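Local coordinates for polysaccharide deacetylase (Bacillus cereus, PDB 4HD5), which probably hydrolyses carbon-nitrogen bonds other than peptide bonds, as expected of a zinc-binding polysaccharide deacetylase of the NodB-like family, at residues T61-T66 and Y77-T82; E116-A121 and K135-F140; Y233-N238 and Q262-T267; E279-S284 and K315-F320. One frame throughout, in Å; residues are numbered along the deposited sequence. Where two conformers were deposited one is given.

Interaction 1 (T61-T66 and Y77-T82); sequences TSIHIT and YKIWRT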
loop_
_atom_site.group_PDB
_atom_site.type_symbol
_atom_site.label_atom_id
_atom_site.label_comp_id
_atom_site.label_asym_id
_atom_site.label_seq_id
_atom_site.Cartn_x
_atom_site.Cartn_y
_atom_site.Cartn_z
ATOM N N THR A 61 10.564 -19.180 9.497
ATOM C CA THR A 61 10.848 -20.204 8.505
ATOM C C THR A 61 12.204 -20.792 8.830
ATOM O O THR A 61 12.922 -20.280 9.692
ATOM C CB THR A 61 10.835 -19.621 7.071
ATOM O OG1 THR A 61 11.013 -20.668 6.106
ATOM C CG2 THR A 61 11.920 -18.567 6.887
ATOM N N SER A 62 12.530 -21.883 8.152
ATOM C CA SER A 62 13.828 -22.533 8.278
ATOM C C SER A 62 14.545 -22.376 6.949
ATOM O O SER A 62 13.987 -22.704 5.915
ATOM C CB SER A 62 13.643 -24.018 8.611
ATOM O OG SER A 62 14.845 -24.746 8.434
ATOM N N ILE A 63 15.769 -21.861 6.984
ATOM C CA ILE A 63 16.550 -21.660 5.773
ATOM C C ILE A 63 17.742 -22.607 5.802
ATOM O O ILE A 63 18.439 -22.708 6.808
ATOM C CB ILE A 63 17.072 -20.213 5.660
ATOM C CG1 ILE A 63 15.916 -19.206 5.715
ATOM C CG2 ILE A 63 17.868 -20.033 4.375
ATOM C CD1 ILE A 63 16.374 -17.766 5.846
ATOM N N HIS A 64 17.964 -23.294 4.689
ATOM C CA HIS A 64 19.135 -24.136 4.528
ATOM C C HIS A 64 19.626 -24.001 3.094
ATOM O O HIS A 64 18.985 -23.340 2.274
ATOM C CB HIS A 64 18.798 -25.589 4.865
ATOM C CG HIS A 64 17.991 -26.285 3.817
ATOM N ND1 HIS A 64 16.617 -26.213 3.766
ATOM C CD2 HIS A 64 18.366 -27.077 2.785
ATOM C CE1 HIS A 64 16.178 -26.927 2.745
ATOM N NE2 HIS A 64 17.219 -27.462 2.132
ATOM N N ILE A 65 20.765 -24.620 2.798
ATOM C CA ILE A 65 21.357 -24.522 1.469
ATOM C C ILE A 65 21.827 -25.897 0.988
ATOM O O ILE A 65 22.406 -26.672 1.755
ATOM C CB ILE A 65 22.490 -23.466 1.444
ATOM C CG1 ILE A 65 23.019 -23.271 0.022
ATOM C CG2 ILE A 65 23.611 -23.831 2.410
ATOM C CD1 ILE A 65 23.702 -21.937 -0.192
ATOM N N THR A 66 21.547 -26.195 -0.279
ATOM C CA THR A 66 21.863 -27.497 -0.870
ATOM C C THR A 66 22.672 -27.306 -2.149
ATOM O O THR A 66 22.972 -26.176 -2.528
ATOM C CB THR A 66 20.573 -28.274 -1.220
ATOM O OG1 THR A 66 19.858 -27.584 -2.251
ATOM C CG2 THR A 66 19.676 -28.420 -0.003
ATOM N N TYR A 77 24.837 -16.236 6.336
ATOM C CA TYR A 77 23.695 -15.665 5.640
ATOM C C TYR A 77 23.597 -14.205 6.054
ATOM O O TYR A 77 23.475 -13.910 7.239
ATOM C CB TYR A 77 22.399 -16.370 6.036
ATOM C CG TYR A 77 22.339 -17.847 5.710
ATOM C CD1 TYR A 77 22.777 -18.805 6.630
ATOM C CD2 TYR A 77 21.819 -18.290 4.500
ATOM C CE1 TYR A 77 22.706 -20.157 6.341
ATOM C CE2 TYR A 77 21.749 -19.640 4.201
ATOM C CZ TYR A 77 22.192 -20.569 5.125
ATOM O OH TYR A 77 22.117 -21.911 4.827
ATOM N N LYS A 78 23.679 -13.298 5.086
ATOM C CA LYS A 78 23.399 -11.890 5.333
ATOM C C LYS A 78 21.970 -11.633 4.864
ATOM O O LYS A 78 21.623 -11.951 3.724
ATOM C CB LYS A 78 24.392 -11.008 4.582
ATOM C CG LYS A 78 24.490 -9.587 5.106
ATOM C CD LYS A 78 25.813 -8.948 4.709
ATOM C CE LYS A 78 25.915 -7.508 5.192
ATOM N NZ LYS A 78 27.256 -6.916 4.920
ATOM N N ILE A 79 21.153 -11.072 5.754
ATOM C CA ILE A 79 19.723 -10.889 5.512
ATOM C C ILE A 79 19.364 -9.444 5.825
ATOM O O ILE A 79 19.686 -8.933 6.899
ATOM C CB ILE A 79 18.893 -11.875 6.374
ATOM C CG1 ILE A 79 19.367 -13.317 6.123
ATOM C CG2 ILE A 79 17.407 -11.748 6.090
ATOM C CD1 ILE A 79 18.537 -14.396 6.789
ATOM N N TRP A 80 18.721 -8.773 4.869
ATOM C CA TRP A 80 18.242 -7.420 5.083
ATOM C C TRP A 80 16.913 -7.195 4.387
ATOM O O TRP A 80 16.606 -7.849 3.391
ATOM C CB TRP A 80 19.276 -6.392 4.621
ATOM C CG TRP A 80 19.444 -6.294 3.146
ATOM C CD1 TRP A 80 18.855 -5.389 2.315
ATOM C CD2 TRP A 80 20.267 -7.127 2.317
ATOM N NE1 TRP A 80 19.254 -5.606 1.020
ATOM C CE2 TRP A 80 20.125 -6.665 0.993
ATOM C CE3 TRP A 80 21.109 -8.216 2.568
ATOM C CZ2 TRP A 80 20.793 -7.257 -0.085
ATOM C CZ3 TRP A 80 21.778 -8.802 1.501
ATOM C CH2 TRP A 80 21.613 -8.322 0.188
ATOM N N ARG A 81 16.124 -6.277 4.936
ATOM C CA ARG A 81 14.895 -5.833 4.290
ATOM C C ARG A 81 15.204 -4.824 3.190
ATOM O O ARG A 81 15.967 -3.868 3.395
ATOM C CB ARG A 81 13.942 -5.226 5.311
ATOM C CG ARG A 81 13.416 -6.224 6.325
ATOM C CD ARG A 81 12.719 -5.529 7.481
ATOM N NE ARG A 81 11.410 -4.996 7.090
ATOM C CZ ARG A 81 11.085 -3.707 6.964
ATOM N NH1 ARG A 81 11.969 -2.742 7.193
ATOM N NH2 ARG A 81 9.850 -3.381 6.606
ATOM N N THR A 82 14.606 -5.034 2.023
ATOM C CA THR A 82 14.788 -4.134 0.890
ATOM C C THR A 82 14.480 -2.688 1.286
ATOM O O THR A 82 15.169 -1.763 0.850
ATOM C CB THR A 82 13.895 -4.551 -0.296
ATOM O OG1 THR A 82 14.266 -5.868 -0.732
ATOM C CG2 THR A 82 14.027 -3.579 -1.461
#
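Tyr77 reaches from strand 72-81 to the side chains of Ile63 and Ile65 on strand 60-65, and its long flat group spans most of the distance between the two strands. CB points toward the opposite strand, and CG stands anti to the carbonyl carbon (chi1 -61°), which sends the ring on in that direction. The first contact comes two-thirds of the way along the ring: CE2 of Tyr77 lies 3.9 Å from CG2 of Ile63, the two side chains overlapping while they point opposite ways. Here two antiparallel sheets pack face to face as a beta sandwich, and the segment axes pass 10.8 Å apart at 138°, with no hydrogen bond between the two segments. Further out, CZ of Tyr77 is 4.5 Å from CG2 of Ile65. OH of Tyr77 comes still closer to CG2 of Ile65, at 3.4 Å. His64 C lies 3.7 Å from Tyr77 OH, whose polar need is met by a hydrogen bond to Phe101 O. Beside the ring, Ile63 and Ile79 meet tip to tip, their CD1 atoms 4.1 Å apart; Ile79 also packs on Phe117, and Ile63 on Ile49 and Tyr51.

Interaction 2 (E116-A121 and K135-F140); sequences EFQIEA and KSIITF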
loop_
_atom_site.group_PDB
_atom_site.type_symbol
_atom_site.label_atom_id
_atom_site.label_comp_id
_atom_site.label_asym_id
_atom_site.label_seq_id
_atom_site.Cartn_x
_atom_site.Cartn_y
_atom_site.Cartn_z
ATOM N N GLU A 116 9.701 -7.580 2.058
ATOM C CA GLU A 116 10.670 -8.309 1.270
ATOM C C GLU A 116 12.031 -8.354 1.977
ATOM O O GLU A 116 12.589 -7.319 2.344
ATOM C CB GLU A 116 10.779 -7.659 -0.120
ATOM C CG GLU A 116 11.876 -8.197 -1.023
ATOM C CD GLU A 116 11.894 -7.485 -2.363
ATOM O OE1 GLU A 116 10.971 -7.716 -3.177
ATOM O OE2 GLU A 116 12.824 -6.685 -2.596
ATOM N N PHE A 117 12.547 -9.571 2.154
ATOM C CA PHE A 117 13.878 -9.798 2.707
ATOM C C PHE A 117 14.768 -10.393 1.628
ATOM O O PHE A 117 14.360 -11.328 0.927
ATOM C CB PHE A 117 13.824 -10.791 3.872
ATOM C CG PHE A 117 13.155 -10.259 5.102
ATOM C CD1 PHE A 117 11.774 -10.202 5.181
ATOM C CD2 PHE A 117 13.903 -9.846 6.193
ATOM C CE1 PHE A 117 11.150 -9.723 6.316
ATOM C CE2 PHE A 117 13.288 -9.371 7.335
ATOM C CZ PHE A 117 11.907 -9.309 7.397
ATOM N N GLN A 118 15.976 -9.856 1.499
ATOM C CA GLN A 118 16.975 -10.408 0.593
ATOM C C GLN A 118 17.977 -11.214 1.392
ATOM O O GLN A 118 18.392 -10.799 2.468
ATOM C CB GLN A 118 17.688 -9.297 -0.160
ATOM C CG GLN A 118 16.735 -8.419 -0.950
ATOM C CD GLN A 118 17.439 -7.548 -1.966
ATOM O OE1 GLN A 118 17.101 -6.375 -2.130
ATOM N NE2 GLN A 118 18.426 -8.112 -2.653
ATOM N N ILE A 119 18.354 -12.370 0.854
ATOM C CA ILE A 119 19.254 -13.288 1.544
ATOM C C ILE A 119 20.494 -13.500 0.684
ATOM O O ILE A 119 20.393 -13.880 -0.487
ATOM C CB ILE A 119 18.587 -14.649 1.814
ATOM C CG1 ILE A 119 17.203 -14.469 2.450
ATOM C CG2 ILE A 119 19.474 -15.514 2.697
ATOM C CD1 ILE A 119 16.277 -15.644 2.219
ATOM N N GLU A 120 21.655 -13.254 1.286
ATOM C CA GLU A 120 22.936 -13.365 0.614
ATOM C C GLU A 120 23.805 -14.339 1.406
ATOM O O GLU A 120 24.116 -14.090 2.568
ATOM C CB GLU A 120 23.591 -11.988 0.543
ATOM C CG GLU A 120 24.856 -11.930 -0.297
ATOM C CD GLU A 120 25.271 -10.505 -0.617
ATOM O OE1 GLU A 120 25.208 -9.648 0.287
ATOM O OE2 GLU A 120 25.663 -10.239 -1.769
ATOM N N ALA A 121 24.160 -15.458 0.780
ATOM C CA ALA A 121 24.951 -16.500 1.432
ATOM C C ALA A 121 26.393 -16.461 0.949
ATOM O O ALA A 121 26.648 -16.376 -0.257
ATOM C CB ALA A 121 24.351 -17.868 1.149
ATOM N N LYS A 135 22.156 -16.082 -3.856
ATOM C CA LYS A 135 21.229 -15.104 -3.296
ATOM C C LYS A 135 19.791 -15.585 -3.439
ATOM O O LYS A 135 19.487 -16.419 -4.290
ATOM C CB LYS A 135 21.399 -13.759 -3.999
ATOM C CG LYS A 135 22.589 -12.955 -3.501
ATOM C CD LYS A 135 22.923 -11.779 -4.413
ATOM C CE LYS A 135 21.760 -10.812 -4.601
ATOM N NZ LYS A 135 21.190 -10.299 -3.321
ATOM N N SER A 136 18.909 -15.052 -2.601
ATOM C CA SER A 136 17.498 -15.412 -2.658
ATOM C C SER A 136 16.620 -14.338 -2.037
ATOM O O SER A 136 17.107 -13.444 -1.347
ATOM C CB SER A 136 17.249 -16.742 -1.947
ATOM O OG SER A 136 15.905 -17.161 -2.105
ATOM N N ILE A 137 15.319 -14.461 -2.289
ATOM C CA ILE A 137 14.315 -13.530 -1.781
ATOM C C ILE A 137 13.215 -14.299 -1.070
ATOM O O ILE A 137 12.752 -15.331 -1.554
ATOM C CB ILE A 137 13.654 -12.737 -2.922
ATOM C CG1 ILE A 137 14.711 -12.064 -3.810
ATOM C CG2 ILE A 137 12.673 -11.710 -2.363
ATOM C CD1 ILE A 137 15.485 -10.962 -3.130
ATOM N N ILE A 138 12.814 -13.784 0.084
ATOM C CA ILE A 138 11.641 -14.257 0.802
ATOM C C ILE A 138 10.827 -13.024 1.204
ATOM O O ILE A 138 11.392 -12.018 1.649
ATOM C CB ILE A 138 12.022 -15.103 2.043
ATOM C CG1 ILE A 138 10.772 -15.739 2.657
ATOM C CG2 ILE A 138 12.765 -14.277 3.074
ATOM C CD1 ILE A 138 11.069 -16.763 3.726
ATOM N N THR A 139 9.510 -13.112 1.041
ATOM C CA THR A 139 8.628 -11.971 1.271
ATOM C C THR A 139 7.521 -12.316 2.254
ATOM O O THR A 139 6.649 -13.134 1.972
ATOM C CB THR A 139 8.057 -11.460 -0.058
ATOM O OG1 THR A 139 9.126 -10.894 -0.823
ATOM C CG2 THR A 139 6.958 -10.398 0.155
ATOM N N PHE A 140 7.592 -11.693 3.425
ATOM C CA PHE A 140 6.541 -11.764 4.418
ATOM C C PHE A 140 5.578 -10.611 4.126
ATOM O O PHE A 140 5.926 -9.443 4.309
ATOM C CB PHE A 140 7.126 -11.641 5.828
ATOM C CG PHE A 140 7.959 -12.828 6.246
ATOM C CD1 PHE A 140 9.275 -12.950 5.831
ATOM C CD2 PHE A 140 7.422 -13.822 7.057
ATOM C CE1 PHE A 140 10.044 -14.041 6.215
ATOM C CE2 PHE A 140 8.183 -14.919 7.444
ATOM C CZ PHE A 140 9.498 -15.022 7.023
#
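The rings of Phe117 and Phe140 meet obliquely, their planes 80° apart and their centroids 5.6 Å from each other, with CE1 of Phe117 3.8 Å from CD1 of Phe140. The carbonyl oxygen of Ile138 lies at the edge of the Phe117 ring, near its plane, and the rings of Phe105 and Phe110 pack against Phe117 edge-to-face. On the sheet face of Phe117, Ile119, Ser136 and Ile138, CG2 of Ile138 touches both CB of Phe117, at 3.7 Å, and CD1 of Ile119, at 3.9 Å; with CG1 of Ile138 anti to the backbone N (chi1 -172°), this methyl is the branch turned to the partner strand. Glu116, Gln118, Glu120, Lys135, Ile137 and Thr139 occupy the other face. There Gln118 and Ile137 run side by side, CD1 of Ile137 lying 3.6 Å from CG of Gln118. Glu120 and Lys135 also lie alongside, but Glu120 makes its salt bridge with Lys86. Two backbone bonds join each of the hydrogen-bonded pairs Phe117-Ile138 and Ile119-Ser136. The strands form an antiparallel beta hairpin: 130-140 borders the four-stranded sheet, 115-125 lies between it and 72-81, and strand 49-51 of the other sheet touches Ile119, Ser136 and Ile138.

Interaction 3 (Y233-N238 and Q262-T267); sequences YMIVDN and QSHTAT. With ZN (zinc ion), chain B.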
loop_
_atom_site.group_PDB
_atom_site.type_symbol
_atom_site.label_atom_id
_atom_site.label_comp_id
_atom_site.label_asym_id
_atom_site.label_seq_id
_atom_site.Cartn_x
_atom_site.Cartn_y
_atom_site.Cartn_z
ATOM N N TYR A 233 -10.910 9.750 -5.254
ATOM C CA TYR A 233 -11.902 9.086 -6.114
ATOM C C TYR A 233 -12.967 10.074 -6.576
ATOM O O TYR A 233 -13.820 10.485 -5.801
ATOM C CB TYR A 233 -12.554 7.937 -5.379
ATOM C CG TYR A 233 -11.631 6.818 -4.976
ATOM C CD1 TYR A 233 -11.122 5.934 -5.913
ATOM C CD2 TYR A 233 -11.318 6.603 -3.643
ATOM C CE1 TYR A 233 -10.314 4.881 -5.536
ATOM C CE2 TYR A 233 -10.507 5.562 -3.258
ATOM C CZ TYR A 233 -10.016 4.698 -4.205
ATOM O OH TYR A 233 -9.219 3.650 -3.803
ATOM N N MET A 234 -12.920 10.453 -7.848
ATOM C CA MET A 234 -13.795 11.494 -8.385
ATOM C C MET A 234 -15.102 10.971 -8.991
ATOM O O MET A 234 -15.100 10.017 -9.764
ATOM C CB MET A 234 -13.040 12.258 -9.470
ATOM C CG MET A 234 -13.773 13.475 -9.996
ATOM S SD MET A 234 -13.707 14.859 -8.849
ATOM C CE MET A 234 -15.119 15.806 -9.410
ATOM N N ILE A 235 -16.213 11.618 -8.650
ATOM C CA ILE A 235 -17.467 11.407 -9.370
ATOM C C ILE A 235 -17.306 12.145 -10.698
ATOM O O ILE A 235 -17.344 13.378 -10.736
ATOM C CB ILE A 235 -18.701 11.938 -8.612
ATOM C CG1 ILE A 235 -18.876 11.206 -7.270
ATOM C CG2 ILE A 235 -19.948 11.778 -9.473
ATOM C CD1 ILE A 235 -19.936 11.814 -6.368
ATOM N N VAL A 236 -17.115 11.392 -11.780
ATOM C CA VAL A 236 -16.566 11.975 -13.002
ATOM C C VAL A 236 -17.482 13.013 -13.660
ATOM O O VAL A 236 -17.000 14.033 -14.166
ATOM C CB VAL A 236 -16.127 10.895 -14.007
ATOM C CG1 VAL A 236 -15.590 11.537 -15.270
ATOM C CG2 VAL A 236 -15.071 9.990 -13.371
ATOM N N ASP A 237 -18.792 12.788 -13.626
ATOM C CA ASP A 237 -19.719 13.757 -14.220
ATOM C C ASP A 237 -19.931 14.987 -13.341
ATOM O O ASP A 237 -20.629 15.916 -13.748
ATOM C CB ASP A 237 -21.076 13.128 -14.586
ATOM C CG ASP A 237 -20.991 12.183 -15.788
ATOM O OD1 ASP A 237 -19.916 12.074 -16.420
ATOM O OD2 ASP A 237 -22.004 11.535 -16.105
ATOM N N ASN A 238 -19.329 15.013 -12.159
ATOM C CA ASN A 238 -19.349 16.225 -11.335
ATOM C C ASN A 238 -18.144 17.136 -11.527
ATOM O O ASN A 238 -18.066 18.189 -10.896
ATOM C CB ASN A 238 -19.484 15.884 -9.859
ATOM C CG ASN A 238 -20.921 15.681 -9.441
ATOM O OD1 ASN A 238 -21.850 15.915 -10.215
ATOM N ND2 ASN A 238 -21.112 15.270 -8.207
ATOM N N GLN A 262 -8.639 9.092 -9.368
ATOM C CA GLN A 262 -9.178 7.825 -9.814
ATOM C C GLN A 262 -10.711 7.870 -9.817
ATOM O O GLN A 262 -11.317 8.903 -9.483
ATOM C CB GLN A 262 -8.637 6.708 -8.918
ATOM C CG GLN A 262 -7.112 6.597 -8.912
ATOM C CD GLN A 262 -6.545 6.157 -10.239
ATOM O OE1 GLN A 262 -7.123 5.314 -10.917
ATOM N NE2 GLN A 262 -5.411 6.736 -10.630
ATOM N N SER A 263 -11.337 6.759 -10.196
ATOM C CA SER A 263 -12.768 6.767 -10.495
ATOM C C SER A 263 -13.660 6.551 -9.292
ATOM O O SER A 263 -13.335 5.763 -8.392
ATOM C CB SER A 263 -13.101 5.688 -11.529
ATOM O OG SER A 263 -14.451 5.793 -11.962
ATOM N N HIS A 264 -14.808 7.223 -9.303
ATOM C CA HIS A 264 -15.864 6.948 -8.349
ATOM C C HIS A 264 -17.190 6.676 -9.070
ATOM O O HIS A 264 -18.263 6.935 -8.525
ATOM C CB HIS A 264 -15.990 8.121 -7.385
ATOM C CG HIS A 264 -16.512 7.738 -6.044
ATOM N ND1 HIS A 264 -16.456 6.449 -5.565
ATOM C CD2 HIS A 264 -17.085 8.475 -5.067
ATOM C CE1 HIS A 264 -16.970 6.407 -4.352
ATOM N NE2 HIS A 264 -17.369 7.618 -4.030
ATOM N N THR A 265 -17.071 6.096 -10.267
ATOM C CA THR A 265 -18.125 6.004 -11.274
ATOM C C THR A 265 -18.449 7.382 -11.866
ATOM O O THR A 265 -17.899 8.413 -11.433
ATOM C CB THR A 265 -19.422 5.323 -10.770
ATOM O OG1 THR A 265 -20.191 6.247 -9.994
ATOM C CG2 THR A 265 -19.103 4.079 -9.959
ATOM N N ALA A 266 -19.329 7.388 -12.862
ATOM C CA ALA A 266 -19.678 8.618 -13.564
ATOM C C ALA A 266 -20.642 9.455 -12.760
ATOM O O ALA A 266 -20.493 10.680 -12.683
ATOM C CB ALA A 266 -20.272 8.319 -14.926
ATOM N N THR A 267 -21.635 8.784 -12.170
ATOM C CA THR A 267 -22.761 9.473 -11.571
ATOM C C THR A 267 -22.976 9.076 -10.123
ATOM O O THR A 267 -23.971 9.474 -9.532
ATOM C CB THR A 267 -24.064 9.232 -12.380
ATOM O OG1 THR A 267 -24.473 7.865 -12.271
ATOM C CG2 THR A 267 -23.855 9.599 -13.855
HETATM ZN ZN ZN B . -18.843 8.532 -2.646
#
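Tyr233 and Met234 pair in parallel with Gln262 and Ser263 through Met234 N to Gln262 O (2.8 Å), and bonds beyond the strands run from His264 N to Met234 O, Val236 N to Thr265 O and Asp237 N to Ala266 O. The His264 bond is bent to 130°, its donor above the carbonyl plane; that of Val236 is nearly straight (172°). His264 rises beside Tyr233, CB of His264 4.0 Å from CB of Tyr233. CD2 of His264 is 3.9 Å from CG1 of Ile235. With CG roughly anti to the backbone N (chi1 -152°), the ring carries NE2 to within 2.2 Å of the zinc ion, while ND1 hydrogen-bonds to Ala300 O, fixing the ring's rotation. CD1 of Tyr233 approaches Ser263 O to 3.3 Å. Ser263 OG accepts from Thr265 N, an ST turn, and is hydrogen-bonded to Tyr318 OH. Asp206 and His268 join His264 on the zinc, giving the Asp-His-His site of NodB-like deacetylases at the C-terminal ends of parallel strands 230-234 and 259-263, a beta-alpha-beta unit with helix 247-255.

Interaction 4 (E279-S284 and K315-F320); sequences EELKGS and KKYYQF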
loop_
_atom_site.group_PDB
_atom_site.type_symbol
_atom_site.label_atom_id
_atom_site.label_comp_id
_atom_site.label_asym_id
_atom_site.label_seq_id
_atom_site.Cartn_x
_atom_site.Cartn_y
_atom_site.Cartn_z
ATOM N N GLU A 279 -20.971 2.331 -19.354
ATOM C CA GLU A 279 -21.033 3.767 -19.145
ATOM C C GLU A 279 -20.466 4.189 -17.789
ATOM O O GLU A 279 -19.628 5.099 -17.697
ATOM C CB GLU A 279 -22.487 4.209 -19.243
ATOM C CG GLU A 279 -22.698 5.705 -19.214
ATOM C CD GLU A 279 -24.027 6.106 -19.826
ATOM O OE1 GLU A 279 -25.016 5.360 -19.659
ATOM O OE2 GLU A 279 -24.080 7.175 -20.468
ATOM N N GLU A 280 -20.924 3.527 -16.734
ATOM C CA GLU A 280 -20.532 3.914 -15.379
ATOM C C GLU A 280 -19.082 3.545 -15.029
ATOM O O GLU A 280 -18.423 4.275 -14.278
ATOM C CB GLU A 280 -21.496 3.308 -14.361
ATOM C CG GLU A 280 -22.848 4.000 -14.311
ATOM C CD GLU A 280 -22.791 5.421 -13.782
ATOM O OE1 GLU A 280 -21.771 5.815 -13.174
ATOM O OE2 GLU A 280 -23.781 6.157 -13.988
ATOM N N LEU A 281 -18.596 2.436 -15.586
ATOM C CA LEU A 281 -17.252 1.924 -15.285
ATOM C C LEU A 281 -16.198 2.304 -16.334
ATOM O O LEU A 281 -15.202 2.927 -16.006
ATOM C CB LEU A 281 -17.296 0.406 -15.086
ATOM C CG LEU A 281 -18.200 -0.073 -13.945
ATOM C CD1 LEU A 281 -18.165 -1.584 -13.843
ATOM C CD2 LEU A 281 -17.789 0.549 -12.614
ATOM N N LYS A 282 -16.418 1.937 -17.592
ATOM C CA LYS A 282 -15.454 2.242 -18.657
ATOM C C LYS A 282 -15.526 3.712 -19.091
ATOM O O LYS A 282 -14.497 4.345 -19.347
ATOM C CB LYS A 282 -15.652 1.291 -19.852
ATOM C CG LYS A 282 -15.082 1.785 -21.176
ATOM C CD LYS A 282 -15.493 0.898 -22.342
ATOM C CE LYS A 282 -14.309 0.155 -22.918
ATOM N NZ LYS A 282 -13.439 1.081 -23.692
ATOM N N GLY A 283 -16.740 4.245 -19.184
ATOM C CA GLY A 283 -16.939 5.644 -19.546
ATOM C C GLY A 283 -16.319 6.613 -18.550
ATOM O O GLY A 283 -15.734 7.612 -18.946
ATOM N N SER A 284 -16.438 6.322 -17.258
ATOM C CA SER A 284 -15.887 7.212 -16.219
ATOM C C SER A 284 -14.365 7.181 -16.269
ATOM O O SER A 284 -13.709 8.211 -16.153
ATOM C CB SER A 284 -16.367 6.789 -14.832
ATOM O OG SER A 284 -15.999 5.448 -14.568
ATOM N N LYS A 315 -13.786 -5.801 -12.868
ATOM C CA LYS A 315 -12.542 -6.475 -13.254
ATOM C C LYS A 315 -12.165 -6.294 -14.735
ATOM O O LYS A 315 -10.998 -6.421 -15.091
ATOM C CB LYS A 315 -12.686 -7.969 -12.933
ATOM C CG LYS A 315 -11.471 -8.822 -13.225
ATOM C CD LYS A 315 -11.738 -10.267 -12.851
ATOM C CE LYS A 315 -10.639 -11.168 -13.385
ATOM N NZ LYS A 315 -10.837 -12.600 -13.034
ATOM N N LYS A 316 -13.150 -6.005 -15.582
ATOM C CA LYS A 316 -12.911 -5.749 -17.001
ATOM C C LYS A 316 -12.161 -4.459 -17.267
ATOM O O LYS A 316 -11.514 -4.329 -18.304
ATOM C CB LYS A 316 -14.237 -5.678 -17.760
ATOM C CG LYS A 316 -14.984 -6.995 -17.830
ATOM C CD LYS A 316 -16.351 -6.816 -18.467
ATOM C CE LYS A 316 -17.128 -8.118 -18.434
ATOM N NZ LYS A 316 -18.533 -7.914 -18.902
ATOM N N TYR A 317 -12.288 -3.484 -16.371
ATOM C CA TYR A 317 -11.726 -2.158 -16.625
ATOM C C TYR A 317 -10.810 -1.627 -15.519
ATOM O O TYR A 317 -10.037 -0.695 -15.762
ATOM C CB TYR A 317 -12.846 -1.146 -16.854
ATOM C CG TYR A 317 -14.015 -1.675 -17.644
ATOM C CD1 TYR A 317 -13.913 -1.885 -19.016
ATOM C CD2 TYR A 317 -15.213 -1.978 -17.016
ATOM C CE1 TYR A 317 -14.980 -2.383 -19.746
ATOM C CE2 TYR A 317 -16.289 -2.471 -17.729
ATOM C CZ TYR A 317 -16.168 -2.670 -19.097
ATOM O OH TYR A 317 -17.229 -3.149 -19.806
ATOM N N TYR A 318 -10.908 -2.176 -14.312
ATOM C CA TYR A 318 -10.087 -1.702 -13.196
ATOM C C TYR A 318 -9.243 -2.814 -12.588
ATOM O O TYR A 318 -9.620 -3.973 -12.652
ATOM C CB TYR A 318 -10.983 -1.105 -12.121
ATOM C CG TYR A 318 -11.723 0.116 -12.577
ATOM C CD1 TYR A 318 -11.157 1.387 -12.435
ATOM C CD2 TYR A 318 -12.987 0.017 -13.144
ATOM C CE1 TYR A 318 -11.830 2.521 -12.845
ATOM C CE2 TYR A 318 -13.665 1.148 -13.570
ATOM C CZ TYR A 318 -13.084 2.397 -13.414
ATOM O OH TYR A 318 -13.748 3.515 -13.819
ATOM N N GLN A 319 -8.107 -2.437 -11.994
ATOM C CA GLN A 319 -7.220 -3.376 -11.296
ATOM C C GLN A 319 -7.428 -3.410 -9.783
ATOM O O GLN A 319 -7.090 -4.396 -9.136
ATOM C CB GLN A 319 -5.761 -3.018 -11.554
ATOM C CG GLN A 319 -5.401 -2.999 -13.017
ATOM C CD GLN A 319 -3.909 -2.995 -13.241
ATOM O OE1 GLN A 319 -3.223 -2.031 -12.915
ATOM N NE2 GLN A 319 -3.399 -4.083 -13.809
ATOM N N PHE A 320 -7.937 -2.313 -9.225
ATOM C CA PHE A 320 -8.081 -2.148 -7.786
ATOM C C PHE A 320 -9.427 -1.516 -7.511
ATOM O O PHE A 320 -9.813 -0.568 -8.197
ATOM C CB PHE A 320 -7.016 -1.210 -7.220
ATOM C CG PHE A 320 -5.621 -1.610 -7.554
ATOM C CD1 PHE A 320 -4.968 -2.568 -6.806
ATOM C CD2 PHE A 320 -4.958 -1.024 -8.626
ATOM C CE1 PHE A 320 -3.676 -2.950 -7.123
ATOM C CE2 PHE A 320 -3.671 -1.404 -8.949
ATOM C CZ PHE A 320 -3.031 -2.368 -8.193
#
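Two tyrosines in succession, Tyr317 and Tyr318, address the same turn of helix 277-292 in different ways: one offers a ring face to Lys282, the other directs its hydroxyl at the main chain of Leu281. CB of Lys282 sits over one face of the Tyr317 ring in a CH-pi contact, 3.8 Å from the centroid and 16° off the normal, and the lysine chain runs roughly perpendicular to the tyrosine. CB of Lys316 lies over the opposite face, so the ring is held between the aliphatic parts of two lysines. The ammonium end of Lys282 leads away to a salt bridge with Glu286. CB of Leu281 stands in the corner between the rings, 3.7 Å from CD2 of Tyr317 and 4.0 Å from CE2 of Tyr318. Tyr318 extends past it, CG anti to its carbonyl carbon (chi1 -64°), which brings the hydroxyl to the helix; Tyr318 OH donates to Leu281 O at 2.7 Å, in the carbonyl plane and on a lone pair. Tyr318 OH and Ser284 OG also each hydrogen-bond to Ser263 OG. Apolar and CH-pi packing thus secures the outer side of the contact, while the polar, buried end fixes the tyrosine hydroxyl to the helix main chain.

How the interactions relate
The four contacts form two pairs on different parts of the chain. Interactions 1 and 2, with centres 6 Å apart, share the sheet holding strands 72-81 and 115-125, where Lys78 N lies 2.7 Å from Glu120 O, a probable backbone hydrogen bond. Interactions 3 and 4, with centres 11 Å apart, belong to the deacetylase barrel. Glu280 of the helix in interaction 4 holds the zinc-site loop of interaction 3: its OE1 is 2.9 Å from Ala266 N, and its OE2 probably hydrogen-bonds to Thr267 OG1. Interaction 4 stands back from the metal, the Ser284 side chain being about 13 Å from the zinc ion. Interaction 1 lies far off, its centre about 46 Å from that of interaction 3.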